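Aspartate carbamoyltransferase (Leishmania major, PDB 7K46) probably catalyses the transfer of a carbamoyl group from carbamoyl phosphate to L-aspartate, an early step of pyrimidine biosynthesis. Local coordinates at residues A28-A33 / D148-H153; G157-I162 / H185-R190. One frame throughout, in Å; residues are numbered along the deposited sequence.

Contact 1 (A28-A33 / D148-H153); sequences ALIQLA and DILTIH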
loop_
_atom_site.group_PDB
_atom_site.type_symbol
_atom_site.label_atom_id
_atom_site.label_comp_id
_atom_site.label_asym_id
_atom_site.label_seq_id
_atom_site.Cartn_x
_atom_site.Cartn_y
_atom_site.Cartn_z
ATOM N N ALA A 28 -30.674 -10.720 -4.123
ATOM C CA ALA A 28 -29.786 -10.920 -5.263
ATOM C C ALA A 28 -28.328 -10.782 -4.848
ATOM O O ALA A 28 -27.472 -11.542 -5.314
ATOM C CB ALA A 28 -30.131 -9.932 -6.376
ATOM N N LEU A 29 -28.026 -9.819 -3.970
ATOM C CA LEU A 29 -26.654 -9.666 -3.490
ATOM C C LEU A 29 -26.232 -10.861 -2.648
ATOM O O LEU A 29 -25.077 -11.308 -2.715
ATOM C CB LEU A 29 -26.514 -8.367 -2.689
ATOM C CG LEU A 29 -26.489 -7.050 -3.464
ATOM C CD1 LEU A 29 -26.631 -5.846 -2.532
ATOM C CD2 LEU A 29 -25.189 -6.926 -4.276
ATOM N N ILE A 30 -27.147 -11.391 -1.837
ATOM C CA ILE A 30 -26.827 -12.580 -1.060
ATOM C C ILE A 30 -26.464 -13.741 -1.985
ATOM O O ILE A 30 -25.457 -14.429 -1.776
ATOM C CB ILE A 30 -27.998 -12.941 -0.127
ATOM C CG1 ILE A 30 -28.051 -11.963 1.047
ATOM C CG2 ILE A 30 -27.859 -14.377 0.369
ATOM C CD1 ILE A 30 -29.299 -12.142 1.919
ATOM N N GLN A 31 -27.291 -13.988 -3.008
ATOM C CA GLN A 31 -27.025 -15.114 -3.904
ATOM C C GLN A 31 -25.712 -14.924 -4.661
ATOM O O GLN A 31 -24.954 -15.882 -4.856
ATOM C CB GLN A 31 -28.185 -15.301 -4.887
ATOM C CG GLN A 31 -28.110 -16.606 -5.678
ATOM C CD GLN A 31 -28.143 -17.827 -4.774
ATOM O OE1 GLN A 31 -29.099 -18.031 -4.025
ATOM N NE2 GLN A 31 -27.084 -18.635 -4.824
ATOM N N LEU A 32 -25.428 -13.694 -5.093
ATOM C CA LEU A 32 -24.191 -13.432 -5.825
ATOM C C LEU A 32 -22.976 -13.630 -4.927
ATOM O O LEU A 32 -21.975 -14.217 -5.351
ATOM C CB LEU A 32 -24.217 -12.013 -6.413
ATOM C CG LEU A 32 -22.982 -11.506 -7.182
ATOM C CD1 LEU A 32 -22.634 -12.463 -8.310
ATOM C CD2 LEU A 32 -23.224 -10.084 -7.732
ATOM N N ALA A 33 -23.052 -13.166 -3.675
ATOM C CA ALA A 33 -21.939 -13.358 -2.751
ATOM C C ALA A 33 -21.688 -14.839 -2.500
ATOM O O ALA A 33 -20.536 -15.291 -2.494
ATOM C CB ALA A 33 -22.213 -12.624 -1.433
ATOM N N ASP A 148 -23.816 -8.547 7.661
ATOM C CA ASP A 148 -24.509 -9.147 8.800
ATOM C C ASP A 148 -25.708 -9.961 8.329
ATOM O O ASP A 148 -25.950 -11.074 8.815
ATOM C CB ASP A 148 -24.964 -8.064 9.788
ATOM C CG ASP A 148 -23.802 -7.378 10.517
ATOM O OD1 ASP A 148 -22.650 -7.875 10.473
ATOM O OD2 ASP A 148 -24.055 -6.319 11.137
ATOM N N ILE A 149 -26.472 -9.419 7.379
ATOM C CA ILE A 149 -27.626 -10.143 6.844
ATOM C C ILE A 149 -27.176 -11.409 6.130
ATOM O O ILE A 149 -27.772 -12.481 6.296
ATOM C CB ILE A 149 -28.440 -9.238 5.904
ATOM C CG1 ILE A 149 -29.115 -8.119 6.694
ATOM C CG2 ILE A 149 -29.463 -10.048 5.124
ATOM C CD1 ILE A 149 -29.811 -7.144 5.788
ATOM N N LEU A 150 -26.132 -11.297 5.301
ATOM C CA LEU A 150 -25.597 -12.476 4.618
ATOM C C LEU A 150 -25.173 -13.554 5.611
ATOM O O LEU A 150 -25.434 -14.745 5.393
ATOM C CB LEU A 150 -24.412 -12.083 3.736
ATOM C CG LEU A 150 -23.622 -13.235 3.102
ATOM C CD1 LEU A 150 -24.522 -14.133 2.231
ATOM C CD2 LEU A 150 -22.474 -12.664 2.285
ATOM N N THR A 151 -24.509 -13.155 6.697
ATOM C CA THR A 151 -24.054 -14.122 7.693
ATOM C C THR A 151 -25.230 -14.889 8.276
ATOM O O THR A 151 -25.197 -16.121 8.368
ATOM C CB THR A 151 -23.275 -13.411 8.802
ATOM O OG1 THR A 151 -22.138 -12.738 8.233
ATOM C CG2 THR A 151 -22.768 -14.436 9.842
ATOM N N ILE A 152 -26.287 -14.178 8.671
ATOM C CA ILE A 152 -27.462 -14.857 9.212
ATOM C C ILE A 152 -28.020 -15.825 8.181
ATOM O O ILE A 152 -28.249 -17.006 8.467
ATOM C CB ILE A 152 -28.521 -13.833 9.655
ATOM C CG1 ILE A 152 -27.980 -12.956 10.782
ATOM C CG2 ILE A 152 -29.795 -14.544 10.107
ATOM C CD1 ILE A 152 -28.860 -11.765 11.096
ATOM N N HIS A 153 -28.218 -15.342 6.954
ATOM C CA HIS A 153 -28.827 -16.182 5.921
ATOM C C HIS A 153 -27.978 -17.414 5.628
ATOM O O HIS A 153 -28.503 -18.528 5.485
ATOM C CB HIS A 153 -29.031 -15.382 4.639
ATOM C CG HIS A 153 -29.641 -16.186 3.534
ATOM N ND1 HIS A 153 -31.002 -16.235 3.315
ATOM C CD2 HIS A 153 -29.082 -17.006 2.614
ATOM C CE1 HIS A 153 -31.251 -17.038 2.296
ATOM N NE2 HIS A 153 -30.104 -17.520 1.853
#
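D148 OD1 accepts hydrogen bonds from the side-chain amides of Q144 and Q310, and OD2 binds the hydroxyl of Y239, so that several bonds hold this buried carboxylate in place; it makes no contact with 28-33 itself, but sits on the same helix as I149, L150 and H153, which meet I30 and A33. Across the two helices themselves no hydrogen bond forms, and contact is made by carbon atoms. I30 does most of the work, its two branches reaching different neighbours. CG2, anti to the backbone N, is shared: it lies 3.8 Å from L150 CD1 and also 3.7 Å from H153 CD2, approaching that imidazole obliquely. The other branch runs out to bring I30 CD1 within 3.8 Å of I149 CG2, the two isoleucine side chains lying nearly perpendicular. L150 and I30 instead run antiparallel alongside each other. The L150 chi1 of 172° puts CG anti to the backbone N and swings the forked end to the partner helix, where CD1 meets I30 and L150 CD2 packs 3.7 Å from A33 CB, about one turn along from I30. I149 also packs on L182 and L183 of helix 174-186. The short helical axes pass 10.2 Å apart at a crossing angle of -68°, a steep packing of helix 23-41 on helix 142-156, the helix that leads from the carbamoyl phosphate domain to the aspartate domain in the transcarbamoylase fold.

Contact 2 (G157-I162 / H185-R190); sequences GAVDGI and HNFALR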
loop_
_atom_site.group_PDB
_atom_site.type_symbol
_atom_site.label_atom_id
_atom_site.label_comp_id
_atom_site.label_asym_id
_atom_site.label_seq_id
_atom_site.Cartn_x
_atom_site.Cartn_y
_atom_site.Cartn_z
ATOM N N GLY A 157 -29.851 -20.370 7.103
ATOM C CA GLY A 157 -30.672 -20.717 5.966
ATOM C C GLY A 157 -31.737 -19.695 5.623
ATOM O O GLY A 157 -32.298 -19.755 4.525
ATOM N N ALA A 158 -32.031 -18.761 6.530
ATOM C CA ALA A 158 -33.042 -17.736 6.294
ATOM C C ALA A 158 -32.903 -16.642 7.343
ATOM O O ALA A 158 -32.406 -16.887 8.449
ATOM C CB ALA A 158 -34.463 -18.318 6.340
ATOM N N VAL A 159 -33.354 -15.443 6.985
ATOM C CA VAL A 159 -33.476 -14.336 7.930
ATOM C C VAL A 159 -34.919 -14.146 8.368
ATOM O O VAL A 159 -35.188 -13.897 9.546
ATOM C CB VAL A 159 -32.910 -13.034 7.323
ATOM C CG1 VAL A 159 -33.007 -11.906 8.338
ATOM C CG2 VAL A 159 -31.464 -13.220 6.890
ATOM N N ASP A 160 -35.854 -14.241 7.424
ATOM C CA ASP A 160 -37.262 -14.356 7.770
ATOM C C ASP A 160 -37.445 -15.366 8.893
ATOM O O ASP A 160 -36.865 -16.456 8.863
ATOM C CB ASP A 160 -38.073 -14.798 6.549
ATOM C CG ASP A 160 -38.167 -13.724 5.483
ATOM O OD1 ASP A 160 -38.110 -12.518 5.822
ATOM O OD2 ASP A 160 -38.326 -14.098 4.301
ATOM N N GLY A 161 -38.233 -14.986 9.897
ATOM C CA GLY A 161 -38.626 -15.885 10.957
ATOM C C GLY A 161 -37.770 -15.865 12.211
ATOM O O GLY A 161 -38.140 -16.519 13.193
ATOM N N ILE A 162 -36.653 -15.126 12.234
ATOM C CA ILE A 162 -35.703 -15.267 13.337
ATOM C C ILE A 162 -36.130 -14.428 14.534
ATOM O O ILE A 162 -36.819 -13.408 14.414
ATOM C CB ILE A 162 -34.266 -14.893 12.918
ATOM C CG1 ILE A 162 -34.157 -13.398 12.593
ATOM C CG2 ILE A 162 -33.761 -15.783 11.783
ATOM C CD1 ILE A 162 -32.701 -12.924 12.384
ATOM N N HIS A 185 -37.563 -3.517 8.164
ATOM C CA HIS A 185 -38.179 -3.084 6.919
ATOM C C HIS A 185 -38.259 -4.205 5.897
ATOM O O HIS A 185 -39.195 -4.229 5.088
ATOM C CB HIS A 185 -37.402 -1.913 6.309
ATOM C CG HIS A 185 -38.109 -1.265 5.159
ATOM N ND1 HIS A 185 -39.329 -0.638 5.296
ATOM C CD2 HIS A 185 -37.777 -1.162 3.850
ATOM C CE1 HIS A 185 -39.714 -0.166 4.123
ATOM N NE2 HIS A 185 -38.788 -0.470 3.228
ATOM N N ASN A 186 -37.300 -5.134 5.908
ATOM C CA ASN A 186 -37.131 -6.053 4.792
ATOM C C ASN A 186 -37.414 -7.513 5.111
ATOM O O ASN A 186 -37.516 -8.314 4.175
ATOM C CB ASN A 186 -35.705 -5.948 4.232
ATOM C CG ASN A 186 -35.455 -4.633 3.521
ATOM O OD1 ASN A 186 -36.032 -4.372 2.463
ATOM N ND2 ASN A 186 -34.578 -3.799 4.095
ATOM N N PHE A 187 -37.552 -7.888 6.380
ATOM C CA PHE A 187 -37.640 -9.293 6.734
ATOM C C PHE A 187 -38.763 -9.540 7.731
ATOM O O PHE A 187 -39.055 -8.707 8.596
ATOM C CB PHE A 187 -36.315 -9.800 7.300
ATOM C CG PHE A 187 -35.187 -9.756 6.308
ATOM C CD1 PHE A 187 -34.943 -10.834 5.471
ATOM C CD2 PHE A 187 -34.381 -8.634 6.204
ATOM C CE1 PHE A 187 -33.906 -10.796 4.543
ATOM C CE2 PHE A 187 -33.339 -8.593 5.285
ATOM C CZ PHE A 187 -33.109 -9.675 4.450
ATOM N N ALA A 188 -39.377 -10.715 7.602
ATOM C CA ALA A 188 -40.472 -11.134 8.477
ATOM C C ALA A 188 -39.904 -11.711 9.776
ATOM O O ALA A 188 -40.002 -12.907 10.068
ATOM C CB ALA A 188 -41.360 -12.141 7.759
ATOM N N LEU A 189 -39.292 -10.828 10.565
ATOM C CA LEU A 189 -38.730 -11.234 11.844
ATOM C C LEU A 189 -39.824 -11.744 12.771
ATOM O O LEU A 189 -40.965 -11.287 12.724
ATOM C CB LEU A 189 -38.021 -10.061 12.511
ATOM C CG LEU A 189 -36.974 -9.325 11.670
ATOM C CD1 LEU A 189 -36.410 -8.190 12.512
ATOM C CD2 LEU A 189 -35.886 -10.281 11.233
ATOM N N ARG A 190 -39.464 -12.699 13.627
ATOM C CA ARG A 190 -40.373 -13.075 14.704
ATOM C C ARG A 190 -40.244 -12.115 15.882
ATOM O O ARG A 190 -41.249 -11.614 16.397
ATOM C CB ARG A 190 -40.110 -14.514 15.154
ATOM C CG ARG A 190 -40.935 -14.927 16.377
ATOM C CD ARG A 190 -40.958 -16.436 16.583
ATOM N NE ARG A 190 -39.631 -16.982 16.857
ATOM C CZ ARG A 190 -39.043 -16.960 18.046
ATOM N NH1 ARG A 190 -39.611 -16.374 19.084
ATOM N NH2 ARG A 190 -37.849 -17.533 18.193
#
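This contact joins the two loops that enter neighbouring parallel strands of a beta-alpha-beta unit in the Rossmann-like aspartate domain: 157-162 leads into strand 163-167, while the segment 185-190 carries the chain from the end of helix 174-186 into strand 191-195. Three hydrogen bonds link them. A188 N reaches D160 OD1 at 2.8 Å, nearly straight (164°), on the anti side of the carboxylate and tilted from its plane. G161 N returns a bond to A188 O at 2.7 Å, and R190 N meets I162 O at 2.8 Å; in both the donor stands above the carbonyl plane. A188 centres an inverse gamma turn, while V159 to I162 form a type II turn with G161 at its positive-phi position. Beside these bonds V159 CG1 lies over one face of the F187 ring, 3.9 Å from its centroid, in a CH-pi contact displaced toward the rim; V159 CB closes on F187 CD1 at 3.5 Å. D160 OD1 comes instead to the ring's edge, near its plane. Further along, the I162 and L189 side chains run alongside each other in the same direction, with I162 CG1 3.8 Å from L189 CD2. D160 OD2 forms a salt bridge with R23, so its carboxylate is gripped through both oxygens, by a backbone amide and a guanidinium, which would favour the charged form and fix its rotation.

Overall arrangement
From the N terminus, helix 23-41 comes first. The chain then builds the four-stranded parallel sheet with its helices before helix 142-156 returns to helix 23-41, and contact 1 closes this long loop. Contact 2 follows in series, neither nested in nor crossing it: after 157-162 the chain passes through strand 163-167 and helix 174-186, and the segment 185-190 closes the short loop at the starts of two adjacent inner strands, 163-167 and 191-195. The two contacts touch where I149 CG2 packs on F187 CZ at 3.7 Å and V159 lies against helix 142-156. Helix 23-41 is tied to this first crossover of the aspartate domain through helix 142-156 and directly, by R23 and I26.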